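Long-range contacts in death on curing protein (Enterobacteria phage P1, PDB 3DD7), which is a toxin that probably inhibits the ribosome and is neutralised by the antitoxin Phd, which completes its fold: residues Ala11-Asn16 and Asn69-Arg74; Ile48-Glu53 and Thr117-Tyr122; Glu53-Tyr58 and Asn78-Phe83; Tyr58-Ala63 and Ile109-Val114. The protein carries 2 engineered substitutions. All blocks are in the same frame, centred on the assembly; numbering follows the deposited sequence. Where two conformers were deposited one is given.

Contact 1 of 4, residues Ala11-Asn16 and Asn69-Arg74; sequences ALHDAN and NDANKR
The backbones come nearest at H13 and A71, with CA atoms 7.0 Å apart, and again at N16 and R74, with CA atoms 7.7 Å apart. N69-R74 is the end of the Fic motif, the family signature that runs from a loop into helix 72-86. In this protein the histidine that opens the motif is an engineered tyrosine. A71 is the N-cap of the helix and has left-handed backbone angles. Helix 6-20 lies against this turn.

H13 holds the loop by the edge of its ring. Its CG is anti to the backbone N (chi1 167°), which carries the ring across to the other segment. NE2 donates to the carbonyl O of D70 at 2.8 Å. That oxygen lies in the ring plane, but the bond is bent, 135° at the hydrogen. ND1 donates to OD1 of D14, also 2.8 Å away and on the anti side of the carboxylate. The two bonds fix the rotation of the ring, and F68 stacks on it. CD2 of H13 touches CB of A71 at 4.0 Å.

N16 meets R74 one helical turn further on. Its ND2 bonds a polar side chain of the bound Phd peptide. Its OD1 turns to the arginine, whose CD packs against it at 3.2 Å. R74 NH1 also donates to the O of G21. The arginine chain bends at chi3 and lays its guanidinium over CB of A71. NH1 then reaches OD1 of N16 at 2.8 Å, almost in line with the amide C=O but bent at the hydrogen, with OD1 33° out of the guanidinium plane.

Contact 2 of 4, residues Ile48-Glu53 and Thr117-Tyr122; sequences ITDLFE and TLRRLY
D50 and R119 form a salt bridge where the start of helix 51-65 meets the last turns of helix 111-122. D50 is the N-cap of helix 51-65, so one carboxylate serves both the helix end and the bridge.

D50 OD1 accepts from E53 N at 3.1 Å and more weakly from F52 N. R119 NH2 alone reaches both carboxylate oxygens: it donates to OD2 at 3.1 Å, from above the carboxylate plane, and weakly to OD1 at 3.0 Å. The carboxylate and guanidinium planes are 76° apart. R119 has CG anti to its backbone N (chi1 -171°) and bends at chi3, which brings NH2 round to D50. Negative charge on D50 would probably suit both the arginine and the helix dipole.

The apolar contacts centre on F52. The helix meets the CD1-CE1 side of its ring obliquely: CD1 is 3.8 Å from CB of L118, and CE1 is 3.9 Å from CB of Y122. The start of the R119 chain runs over one face, with CG 3.9 Å from CD2 of F52, toward the rim. Nearest the ring centre is a CH-pi contact on that face: CA of R119 stands 3.8 Å from the F52 centroid, 12° off the ring normal.

Contact 3 of 4, residues Glu53-Tyr58 and Asn78-Phe83; sequences EVSATY and NSALLF
S55 and A80 mark the closest point between two helices that follow each other in the chain, with CA atoms only 4.7 Å apart. Helices 51-65 and 72-86 form a nearly antiparallel pair in the core of the Fic fold. Their local axes approach to 8.2 Å and make an angle of 156°. Small side chains at the crossing permit this.

One hydrogen bond joins the helices. In the conformer given, S55 OG donates to the carbonyl O of A80 at 2.9 Å. The hydroxyl comes from above the carbonyl plane and not along a lone pair. S55 has a second conformer, so the bond may not be constant.

The apolar contacts gather round F83. Its CG is anti to the backbone N (chi1 170°), which sends the ring across to helix 51-65. CD2 of F83 meets CB of S55 obliquely at 3.7 Å. M1 also touches F83.

The aromatic contact is with Y58. The two rings meet obliquely, centroids 5.3 Å apart, with CD2 of Y58 over one face of F83. The hydroxyl of Y58 is held by H3 and I4. CG1 of V54 comes obliquely to the far end of the F83 ring, from the side on which Y58 lies, 3.4 Å from CZ.

Contact 4 of 4, residues Tyr58-Ala63 and Ile109-Val114; sequences YLVATA and ISVSSV
V60 meets V111 and V114, and L59 meets V114, so all the facing side chains are aliphatic and no flat side chain offers a face or an edge here. The flat groups nearby are backbone peptides. CG2 of V60 lies 4.3 Å from the carbonyl carbon of S110, at the peptide that leads into helix 111-122.

V60 carries most of the contact. Its CG1 is anti to the backbone N (chi1 178°), and this turns CG2 to the second segment. CG2 of V60 meets CG2 of V111 at 3.5 Å, a close methyl contact. The same V111 methyl also lies 3.6 Å from CB of V60 and touches CG1. That methyl thus sits against CB and both methyls of V60.

The contact packs helix 51-65, in the middle of the Fic fold, against the first turn of helix 111-122. S110 is the N-cap of that turn. Its OG accepts from S113 N at 2.9 Å in a fairly straight bond, 163° at the hydrogen. This caps the first turn, which carries V111. L100 of helix 97-105 packs on V114 as well.

V114 sits one turn after S110 and uses its two methyls on different partners. CG2 meets CG2 of V60 at 4.0 Å, a looser touch than that of V111. CG1 meets CD1 of L59, also 4.0 Å away. The L59 chain is extended and crosses V114 at a slant, and A104 touches L59 too.

How the contacts relate
Contact 1 opens first, on helix 6-20, and closes its loop at the Fic motif and the start of helix 72-86. Contact 2 opens next, just before helix 51-65, and closes last, at the end of helix 111-122. Contacts 3 and 4 fall within that loop: contact 3 closes on helix 72-86 and contact 4 at the start of helix 111-122. They cross each other, and contact 1 crosses all three others. Helix 51-65 is common to contacts 2, 3 and 4, which tie it to helix 111-122 twice and to helix 72-86 once. E53 is shared by contacts 2 and 3, and Y58 by contacts 3 and 4. Contact 1 joins this core through L12, which packs on L82.

Contact 1 of 4, residues Ala11-Asn16 and Asn69-Arg74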
loop_
_atom_site.group_PDB
_atom_site.type_symbol
_atom_site.label_atom_id
_atom_site.label_comp_id
_atom_site.label_asym_id
_atom_site.label_seq_id
_atom_site.Cartn_x
_atom_site.Cartn_y
_atom_site.Cartn_z
ATOM N N ALA A 11 -8.735 0.202 8.264
ATOM C CA ALA A 11 -8.361 0.990 9.444
ATOM C C ALA A 11 -7.175 1.911 9.118
ATOM O O ALA A 11 -7.126 3.065 9.561
ATOM C CB ALA A 11 -8.034 0.084 10.609
ATOM N N LEU A 12 -6.235 1.398 8.332
ATOM C CA LEU A 12 -5.067 2.177 7.938
ATOM C C LEU A 12 -5.505 3.372 7.088
ATOM O O LEU A 12 -5.084 4.496 7.335
ATOM C CB LEU A 12 -4.070 1.309 7.170
ATOM C CG LEU A 12 -2.737 1.934 6.751
ATOM C CD1 LEU A 12 -1.747 0.814 6.424
ATOM C CD2 LEU A 12 -2.871 2.888 5.534
ATOM N N HIS A 13 -6.349 3.125 6.093
ATOM C CA HIS A 13 -6.982 4.222 5.345
ATOM C C HIS A 13 -7.655 5.259 6.247
ATOM O O HIS A 13 -7.438 6.464 6.088
ATOM C CB HIS A 13 -7.995 3.669 4.346
ATOM C CG HIS A 13 -8.901 4.712 3.763
ATOM N ND1 HIS A 13 -10.106 5.058 4.332
ATOM C CD2 HIS A 13 -8.801 5.441 2.630
ATOM C CE1 HIS A 13 -10.696 5.978 3.595
ATOM N NE2 HIS A 13 -9.925 6.232 2.553
ATOM N N ASP A 14 -8.485 4.792 7.177
ATOM C CA ASP A 14 -9.310 5.713 7.962
ATOM C C ASP A 14 -8.399 6.558 8.866
ATOM O O ASP A 14 -8.616 7.758 9.036
ATOM C CB ASP A 14 -10.322 4.926 8.780
ATOM C CG ASP A 14 -11.416 4.304 7.929
ATOM O OD1 ASP A 14 -11.516 4.625 6.712
ATOM O OD2 ASP A 14 -12.187 3.507 8.515
ATOM N N ALA A 15 -7.351 5.937 9.410
ATOM C CA ALA A 15 -6.380 6.688 10.240
ATOM C C ALA A 15 -5.624 7.733 9.413
ATOM O O ALA A 15 -5.304 8.828 9.900
ATOM C CB ALA A 15 -5.419 5.738 10.911
ATOM N N ASN A 16 -5.340 7.382 8.165
ATOM C CA ASN A 16 -4.651 8.269 7.247
ATOM C C ASN A 16 -5.538 9.469 6.889
ATOM O O ASN A 16 -5.079 10.630 6.857
ATOM C CB ASN A 16 -4.258 7.503 5.991
ATOM C CG ASN A 16 -3.302 8.278 5.153
ATOM O OD1 ASN A 16 -3.697 9.151 4.417
ATOM N ND2 ASN A 16 -2.036 7.978 5.283
ATOM N N ASN A 69 -13.249 6.262 -1.375
ATOM C CA ASN A 69 -13.600 7.512 -2.028
ATOM C C ASN A 69 -12.380 8.400 -2.208
ATOM O O ASN A 69 -12.327 9.222 -3.123
ATOM C CB ASN A 69 -14.625 8.257 -1.193
ATOM C CG ASN A 69 -15.971 7.540 -1.126
ATOM O OD1 ASN A 69 -16.571 7.433 -0.054
ATOM N ND2 ASN A 69 -16.453 7.071 -2.258
ATOM N N ASP A 70 -11.413 8.239 -1.315
ATOM C CA ASP A 70 -10.227 9.084 -1.318
ATOM C C ASP A 70 -9.084 8.359 -0.625
ATOM O O ASP A 70 -9.302 7.373 0.078
ATOM C CB ASP A 70 -10.545 10.415 -0.616
ATOM C CG ASP A 70 -9.599 11.546 -1.005
ATOM O OD1 ASP A 70 -8.687 11.314 -1.817
ATOM O OD2 ASP A 70 -9.784 12.675 -0.487
ATOM N N ALA A 71 -7.876 8.868 -0.849
ATOM C CA ALA A 71 -6.644 8.382 -0.236
ATOM C C ALA A 71 -6.342 6.926 -0.616
ATOM O O ALA A 71 -5.752 6.178 0.164
ATOM C CB ALA A 71 -6.684 8.571 1.291
ATOM N N ASN A 72 -6.759 6.517 -1.816
ATOM C CA ASN A 72 -6.378 5.206 -2.320
ATOM C C ASN A 72 -4.880 5.088 -2.531
ATOM O O ASN A 72 -4.278 4.060 -2.193
ATOM C CB ASN A 72 -7.115 4.890 -3.621
ATOM C CG ASN A 72 -8.585 4.726 -3.415
ATOM O OD1 ASN A 72 -9.024 3.776 -2.800
ATOM N ND2 ASN A 72 -9.369 5.646 -3.974
ATOM N N LYS A 73 -4.277 6.121 -3.105
ATOM C CA LYS A 73 -2.826 6.070 -3.334
ATOM C C LYS A 73 -2.063 6.065 -2.010
ATOM O O LYS A 73 -1.127 5.270 -1.831
ATOM C CB LYS A 73 -2.351 7.196 -4.252
ATOM C CG LYS A 73 -2.889 7.086 -5.693
ATOM C CD LYS A 73 -2.431 8.253 -6.546
ATOM C CE LYS A 73 -3.029 9.600 -6.112
ATOM N NZ LYS A 73 -4.418 9.731 -6.636
ATOM N N ARG A 74 -2.460 6.935 -1.082
ATOM C CA ARG A 74 -1.819 6.936 0.238
ATOM C C ARG A 74 -1.933 5.571 0.903
ATOM O O ARG A 74 -0.950 5.056 1.454
ATOM C CB ARG A 74 -2.386 8.035 1.135
ATOM C CG ARG A 74 -1.741 9.384 0.881
ATOM C CD ARG A 74 -2.443 10.435 1.761
ATOM N NE ARG A 74 -3.670 10.945 1.148
ATOM C CZ ARG A 74 -4.710 11.450 1.821
ATOM N NH1 ARG A 74 -4.746 11.413 3.145
ATOM N NH2 ARG A 74 -5.739 11.964 1.158
#

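Contact 2 of 4, residues Ile48-Glu53 and Thr117-Tyr122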
loop_
_atom_site.group_PDB
_atom_site.type_symbol
_atom_site.label_atom_id
_atom_site.label_comp_id
_atom_site.label_asym_id
_atom_site.label_seq_id
_atom_site.Cartn_x
_atom_site.Cartn_y
_atom_site.Cartn_z
ATOM N N ILE A 48 4.609 -16.884 -4.387
ATOM C CA ILE A 48 5.452 -15.690 -4.359
ATOM C C ILE A 48 6.071 -15.547 -2.971
ATOM O O ILE A 48 5.366 -15.286 -1.995
ATOM C CB ILE A 48 4.648 -14.429 -4.720
ATOM C CG1 ILE A 48 3.932 -14.625 -6.076
ATOM C CG2 ILE A 48 5.575 -13.212 -4.702
ATOM C CD1 ILE A 48 2.999 -13.486 -6.504
ATOM N N THR A 49 7.387 -15.717 -2.887
ATOM C CA THR A 49 8.074 -15.634 -1.602
ATOM C C THR A 49 8.891 -14.347 -1.496
ATOM O O THR A 49 9.387 -13.995 -0.424
ATOM C CB THR A 49 8.992 -16.861 -1.355
ATOM O OG1 THR A 49 9.941 -16.978 -2.426
ATOM C CG2 THR A 49 8.175 -18.142 -1.266
ATOM N N ASP A 50 9.044 -13.657 -2.618
ATOM C CA ASP A 50 9.811 -12.427 -2.640
ATOM C C ASP A 50 9.009 -11.289 -2.021
ATOM O O ASP A 50 7.966 -10.912 -2.553
ATOM C CB ASP A 50 10.194 -12.082 -4.075
ATOM C CG ASP A 50 11.145 -10.916 -4.146
ATOM O OD1 ASP A 50 10.736 -9.801 -3.796
ATOM O OD2 ASP A 50 12.315 -11.112 -4.541
ATOM N N LEU A 51 9.513 -10.741 -0.912
ATOM C CA LEU A 51 8.783 -9.731 -0.149
ATOM C C LEU A 51 8.497 -8.504 -0.993
ATOM O O LEU A 51 7.434 -7.904 -0.869
ATOM C CB LEU A 51 9.552 -9.337 1.109
ATOM C CG LEU A 51 9.544 -10.400 2.209
ATOM C CD1 LEU A 51 10.326 -9.846 3.401
ATOM C CD2 LEU A 51 8.111 -10.781 2.624
ATOM N N PHE A 52 9.422 -8.158 -1.880
ATOM C CA PHE A 52 9.225 -6.955 -2.702
ATOM C C PHE A 52 8.155 -7.132 -3.766
ATOM O O PHE A 52 7.406 -6.179 -4.046
ATOM C CB PHE A 52 10.552 -6.462 -3.257
ATOM C CG PHE A 52 11.489 -6.047 -2.172
ATOM C CD1 PHE A 52 11.245 -4.875 -1.450
ATOM C CD2 PHE A 52 12.548 -6.863 -1.788
ATOM C CE1 PHE A 52 12.076 -4.501 -0.402
ATOM C CE2 PHE A 52 13.386 -6.486 -0.735
ATOM C CZ PHE A 52 13.156 -5.309 -0.048
ATOM N N GLU A 53 8.069 -8.338 -4.332
ATOM C CA GLU A 53 6.980 -8.651 -5.267
ATOM C C GLU A 53 5.634 -8.596 -4.554
ATOM O O GLU A 53 4.686 -8.010 -5.060
ATOM C CB GLU A 53 7.139 -10.011 -5.971
ATOM C CG GLU A 53 6.863 -9.866 -7.500
ATOM C CD GLU A 53 5.820 -10.810 -8.114
ATOM O OE1 GLU A 53 4.837 -10.285 -8.700
ATOM O OE2 GLU A 53 5.990 -12.055 -8.082
ATOM N N THR A 117 11.641 -1.259 -7.947
ATOM C CA THR A 117 11.947 0.005 -7.290
ATOM C C THR A 117 12.013 -0.170 -5.772
ATOM O O THR A 117 12.937 0.326 -5.121
ATOM C CB THR A 117 10.945 1.099 -7.684
ATOM O OG1 THR A 117 10.984 1.253 -9.111
ATOM C CG2 THR A 117 11.298 2.423 -7.023
ATOM N N LEU A 118 11.026 -0.855 -5.208
ATOM C CA LEU A 118 11.022 -1.107 -3.760
ATOM C C LEU A 118 12.279 -1.881 -3.351
ATOM O O LEU A 118 12.867 -1.609 -2.296
ATOM C CB LEU A 118 9.767 -1.884 -3.342
ATOM C CG LEU A 118 8.427 -1.164 -3.533
ATOM C CD1 LEU A 118 7.271 -2.065 -3.047
ATOM C CD2 LEU A 118 8.421 0.164 -2.847
ATOM N N ARG A 119 12.686 -2.847 -4.177
ATOM C CA ARG A 119 13.873 -3.649 -3.875
ATOM C C ARG A 119 15.137 -2.775 -3.892
ATOM O O ARG A 119 16.024 -2.935 -3.046
ATOM C CB ARG A 119 14.002 -4.819 -4.861
ATOM C CG ARG A 119 15.092 -5.843 -4.510
ATOM C CD ARG A 119 15.138 -6.964 -5.557
ATOM N NE ARG A 119 13.949 -7.814 -5.487
ATOM C CZ ARG A 119 12.959 -7.796 -6.373
ATOM N NH1 ARG A 119 13.000 -6.970 -7.413
ATOM N NH2 ARG A 119 11.922 -8.594 -6.223
ATOM N N ARG A 120 15.226 -1.859 -4.858
ATOM C CA ARG A 120 16.358 -0.932 -4.878
ATOM C C ARG A 120 16.370 -0.077 -3.623
ATOM O O ARG A 120 17.410 0.075 -2.987
ATOM C CB ARG A 120 16.356 -0.043 -6.120
ATOM C CG ARG A 120 17.297 1.156 -6.030
ATOM C CD ARG A 120 17.451 1.846 -7.365
ATOM N NE ARG A 120 16.201 2.398 -7.886
ATOM C CZ ARG A 120 15.705 3.586 -7.521
ATOM N NH1 ARG A 120 16.331 4.327 -6.611
ATOM N NH2 ARG A 120 14.576 4.038 -8.064
ATOM N N LEU A 121 15.211 0.483 -3.278
ATOM C CA LEU A 121 15.118 1.387 -2.136
ATOM C C LEU A 121 15.423 0.689 -0.818
ATOM O O LEU A 121 16.213 1.206 -0.021
ATOM C CB LEU A 121 13.743 2.066 -2.080
ATOM C CG LEU A 121 13.487 3.122 -3.167
ATOM C CD1 LEU A 121 12.044 3.572 -3.138
ATOM C CD2 LEU A 121 14.441 4.334 -3.007
ATOM N N TYR A 122 14.819 -0.480 -0.607
ATOM C CA TYR A 122 14.786 -1.105 0.728
ATOM C C TYR A 122 15.482 -2.451 0.901
ATOM O O TYR A 122 15.616 -2.906 2.029
ATOM C CB TYR A 122 13.337 -1.226 1.242
ATOM C CG TYR A 122 12.603 0.072 1.146
ATOM C CD1 TYR A 122 13.018 1.167 1.897
ATOM C CD2 TYR A 122 11.520 0.227 0.285
ATOM C CE1 TYR A 122 12.378 2.409 1.791
ATOM C CE2 TYR A 122 10.868 1.462 0.169
ATOM C CZ TYR A 122 11.303 2.543 0.932
ATOM O OH TYR A 122 10.675 3.757 0.830
#

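Contact 3 of 4, residues Glu53-Tyr58 and Asn78-Phe83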
loop_
_atom_site.group_PDB
_atom_site.type_symbol
_atom_site.label_atom_id
_atom_site.label_comp_id
_atom_site.label_asym_id
_atom_site.label_seq_id
_atom_site.Cartn_x
_atom_site.Cartn_y
_atom_site.Cartn_z
ATOM N N GLU A 53 8.069 -8.338 -4.332
ATOM C CA GLU A 53 6.980 -8.651 -5.267
ATOM C C GLU A 53 5.634 -8.596 -4.554
ATOM O O GLU A 53 4.686 -8.010 -5.060
ATOM C CB GLU A 53 7.139 -10.011 -5.971
ATOM C CG GLU A 53 6.863 -9.866 -7.500
ATOM C CD GLU A 53 5.820 -10.810 -8.114
ATOM O OE1 GLU A 53 4.837 -10.285 -8.700
ATOM O OE2 GLU A 53 5.990 -12.055 -8.082
ATOM N N VAL A 54 5.564 -9.193 -3.365
ATOM C CA VAL A 54 4.334 -9.165 -2.569
ATOM C C VAL A 54 3.955 -7.729 -2.187
ATOM O O VAL A 54 2.819 -7.329 -2.406
ATOM C CB VAL A 54 4.393 -10.098 -1.343
ATOM C CG1 VAL A 54 3.027 -10.159 -0.654
ATOM C CG2 VAL A 54 4.810 -11.522 -1.783
ATOM N N SER A 55 4.905 -6.957 -1.645
ATOM C CA SER A 55 4.645 -5.549 -1.323
ATOM C C SER A 55 4.114 -4.801 -2.538
ATOM O O SER A 55 3.148 -4.039 -2.440
ATOM C CB SER A 55 5.902 -4.854 -0.794
ATOM O OG SER A 55 5.649 -3.487 -0.512
ATOM N N ALA A 56 4.744 -5.025 -3.684
ATOM C CA ALA A 56 4.308 -4.391 -4.934
ATOM C C ALA A 56 2.862 -4.771 -5.307
ATOM O O ALA A 56 2.121 -3.931 -5.829
ATOM C CB ALA A 56 5.254 -4.740 -6.066
ATOM N N THR A 57 2.488 -6.030 -5.065
ATOM C CA THR A 57 1.152 -6.531 -5.408
ATOM C C THR A 57 0.116 -5.802 -4.547
ATOM O O THR A 57 -0.908 -5.328 -5.067
ATOM C CB THR A 57 1.056 -8.078 -5.250
ATOM O OG1 THR A 57 2.142 -8.700 -5.941
ATOM C CG2 THR A 57 -0.235 -8.617 -5.845
ATOM N N TYR A 58 0.396 -5.665 -3.245
ATOM C CA TYR A 58 -0.461 -4.827 -2.389
ATOM C C TYR A 58 -0.543 -3.394 -2.906
ATOM O O TYR A 58 -1.633 -2.818 -2.977
ATOM C CB TYR A 58 0.022 -4.776 -0.949
ATOM C CG TYR A 58 -0.382 -5.966 -0.102
ATOM C CD1 TYR A 58 -1.659 -6.047 0.469
ATOM C CD2 TYR A 58 0.512 -7.000 0.125
ATOM C CE1 TYR A 58 -2.025 -7.144 1.249
ATOM C CE2 TYR A 58 0.173 -8.092 0.924
ATOM C CZ TYR A 58 -1.102 -8.167 1.474
ATOM O OH TYR A 58 -1.450 -9.252 2.255
ATOM N N ASN A 78 1.314 3.248 1.947
ATOM C CA ASN A 78 1.535 2.954 3.361
ATOM C C ASN A 78 1.331 1.472 3.669
ATOM O O ASN A 78 2.089 0.911 4.466
ATOM C CB ASN A 78 0.646 3.848 4.247
ATOM C CG ASN A 78 1.096 5.313 4.252
ATOM O OD1 ASN A 78 1.827 5.752 5.156
ATOM N ND2 ASN A 78 0.647 6.075 3.274
ATOM N N SER A 79 0.354 0.822 3.020
ATOM C CA SER A 79 0.077 -0.598 3.273
ATOM C C SER A 79 1.232 -1.466 2.761
ATOM O O SER A 79 1.694 -2.373 3.453
ATOM C CB SER A 79 -1.270 -1.044 2.672
ATOM O OG SER A 79 -1.271 -1.001 1.251
ATOM N N ALA A 80 1.712 -1.159 1.552
ATOM C CA ALA A 80 2.865 -1.864 0.970
ATOM C C ALA A 80 4.064 -1.780 1.904
ATOM O O ALA A 80 4.778 -2.764 2.118
ATOM C CB ALA A 80 3.229 -1.267 -0.402
ATOM N N LEU A 81 4.259 -0.606 2.499
ATOM C CA LEU A 81 5.443 -0.390 3.327
ATOM C C LEU A 81 5.234 -0.975 4.728
ATOM O O LEU A 81 6.173 -1.492 5.352
ATOM C CB LEU A 81 5.848 1.090 3.326
ATOM C CG LEU A 81 6.860 1.442 2.217
ATOM C CD1 LEU A 81 6.494 1.039 0.771
ATOM C CD2 LEU A 81 7.321 2.912 2.273
ATOM N N LEU A 82 3.985 -0.943 5.187
ATOM C CA LEU A 82 3.610 -1.644 6.418
ATOM C C LEU A 82 3.886 -3.138 6.271
ATOM O O LEU A 82 4.434 -3.783 7.182
ATOM C CB LEU A 82 2.135 -1.401 6.754
ATOM C CG LEU A 82 1.612 -2.089 8.022
ATOM C CD1 LEU A 82 2.402 -1.706 9.272
ATOM C CD2 LEU A 82 0.095 -1.841 8.202
ATOM N N PHE A 83 3.499 -3.680 5.120
ATOM C CA PHE A 83 3.772 -5.056 4.789
ATOM C C PHE A 83 5.277 -5.351 4.896
ATOM O O PHE A 83 5.679 -6.304 5.575
ATOM C CB PHE A 83 3.236 -5.420 3.403
ATOM C CG PHE A 83 3.702 -6.759 2.950
ATOM C CD1 PHE A 83 3.040 -7.918 3.373
ATOM C CD2 PHE A 83 4.844 -6.878 2.166
ATOM C CE1 PHE A 83 3.486 -9.146 2.998
ATOM C CE2 PHE A 83 5.313 -8.135 1.800
ATOM C CZ PHE A 83 4.623 -9.271 2.215
#

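Contact 4 of 4, residues Tyr58-Ala63 and Ile109-Val114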
loop_
_atom_site.group_PDB
_atom_site.type_symbol
_atom_site.label_atom_id
_atom_site.label_comp_id
_atom_site.label_asym_id
_atom_site.label_seq_id
_atom_site.Cartn_x
_atom_site.Cartn_y
_atom_site.Cartn_z
ATOM N N TYR A 58 0.396 -5.665 -3.245
ATOM C CA TYR A 58 -0.461 -4.827 -2.389
ATOM C C TYR A 58 -0.543 -3.394 -2.906
ATOM O O TYR A 58 -1.633 -2.818 -2.977
ATOM C CB TYR A 58 0.022 -4.776 -0.949
ATOM C CG TYR A 58 -0.382 -5.966 -0.102
ATOM C CD1 TYR A 58 -1.659 -6.047 0.469
ATOM C CD2 TYR A 58 0.512 -7.000 0.125
ATOM C CE1 TYR A 58 -2.025 -7.144 1.249
ATOM C CE2 TYR A 58 0.173 -8.092 0.924
ATOM C CZ TYR A 58 -1.102 -8.167 1.474
ATOM O OH TYR A 58 -1.450 -9.252 2.255
ATOM N N LEU A 59 0.608 -2.809 -3.226
ATOM C CA LEU A 59 0.633 -1.438 -3.681
ATOM C C LEU A 59 -0.220 -1.268 -4.946
ATOM O O LEU A 59 -1.120 -0.425 -4.983
ATOM C CB LEU A 59 2.068 -0.957 -3.910
ATOM C CG LEU A 59 2.264 0.555 -4.047
ATOM C CD1 LEU A 59 3.704 1.001 -3.687
ATOM C CD2 LEU A 59 1.882 1.047 -5.463
ATOM N N VAL A 60 0.058 -2.062 -5.981
ATOM C CA VAL A 60 -0.675 -1.925 -7.240
ATOM C C VAL A 60 -2.172 -2.236 -7.050
ATOM O O VAL A 60 -3.041 -1.506 -7.560
ATOM C CB VAL A 60 -0.065 -2.778 -8.383
ATOM C CG1 VAL A 60 -0.890 -2.667 -9.687
ATOM C CG2 VAL A 60 1.372 -2.358 -8.665
ATOM N N ALA A 61 -2.476 -3.304 -6.310
ATOM C CA ALA A 61 -3.878 -3.727 -6.152
ATOM C C ALA A 61 -4.749 -2.642 -5.506
ATOM O O ALA A 61 -5.879 -2.382 -5.954
ATOM C CB ALA A 61 -3.970 -5.046 -5.389
ATOM N N THR A 62 -4.212 -1.980 -4.487
ATOM C CA THR A 62 -4.944 -0.918 -3.804
ATOM C C THR A 62 -4.940 0.371 -4.629
ATOM O O THR A 62 -5.972 1.041 -4.755
ATOM C CB THR A 62 -4.412 -0.715 -2.377
ATOM O OG1 THR A 62 -4.668 -1.922 -1.650
ATOM C CG2 THR A 62 -5.117 0.434 -1.675
ATOM N N ALA A 63 -3.793 0.686 -5.221
ATOM C CA ALA A 63 -3.677 1.905 -6.003
ATOM C C ALA A 63 -4.659 1.938 -7.177
ATOM O O ALA A 63 -5.198 2.998 -7.509
ATOM C CB ALA A 63 -2.234 2.118 -6.464
ATOM N N ILE A 109 2.970 1.752 -14.385
ATOM C CA ILE A 109 4.031 0.955 -13.794
ATOM C C ILE A 109 3.451 -0.371 -13.303
ATOM O O ILE A 109 2.496 -0.380 -12.533
ATOM C CB ILE A 109 4.716 1.729 -12.639
ATOM C CG1 ILE A 109 5.140 3.137 -13.118
ATOM C CG2 ILE A 109 5.888 0.929 -12.082
ATOM C CD1 ILE A 109 5.735 4.038 -12.004
ATOM N N SER A 110 4.020 -1.477 -13.781
ATOM C CA SER A 110 3.576 -2.825 -13.441
ATOM C C SER A 110 3.968 -3.191 -12.011
ATOM O O SER A 110 4.818 -2.552 -11.406
ATOM C CB SER A 110 4.240 -3.830 -14.394
ATOM O OG SER A 110 5.602 -4.041 -14.029
ATOM N N VAL A 111 3.372 -4.264 -11.503
ATOM C CA VAL A 111 3.789 -4.887 -10.251
ATOM C C VAL A 111 5.304 -5.188 -10.252
ATOM O O VAL A 111 6.001 -4.777 -9.335
ATOM C CB VAL A 111 2.935 -6.155 -9.947
ATOM C CG1 VAL A 111 3.498 -6.955 -8.757
ATOM C CG2 VAL A 111 1.489 -5.754 -9.662
ATOM N N SER A 112 5.797 -5.878 -11.286
ATOM C CA SER A 112 7.218 -6.217 -11.411
ATOM C C SER A 112 8.097 -4.968 -11.277
ATOM O O SER A 112 9.110 -4.958 -10.564
ATOM C CB SER A 112 7.467 -6.909 -12.761
ATOM O OG SER A 112 8.831 -7.240 -12.933
ATOM N N SER A 113 7.703 -3.909 -11.976
ATOM C CA SER A 113 8.479 -2.676 -11.958
ATOM C C SER A 113 8.416 -1.983 -10.582
ATOM O O SER A 113 9.424 -1.455 -10.091
ATOM C CB SER A 113 8.017 -1.776 -13.099
ATOM O OG SER A 113 8.152 -2.468 -14.346
ATOM N N VAL A 114 7.236 -1.977 -9.965
ATOM C CA VAL A 114 7.116 -1.441 -8.607
ATOM C C VAL A 114 8.020 -2.227 -7.650
ATOM O O VAL A 114 8.767 -1.641 -6.845
ATOM C CB VAL A 114 5.643 -1.404 -8.107
ATOM C CG1 VAL A 114 5.615 -0.966 -6.656
ATOM C CG2 VAL A 114 4.850 -0.406 -8.949
#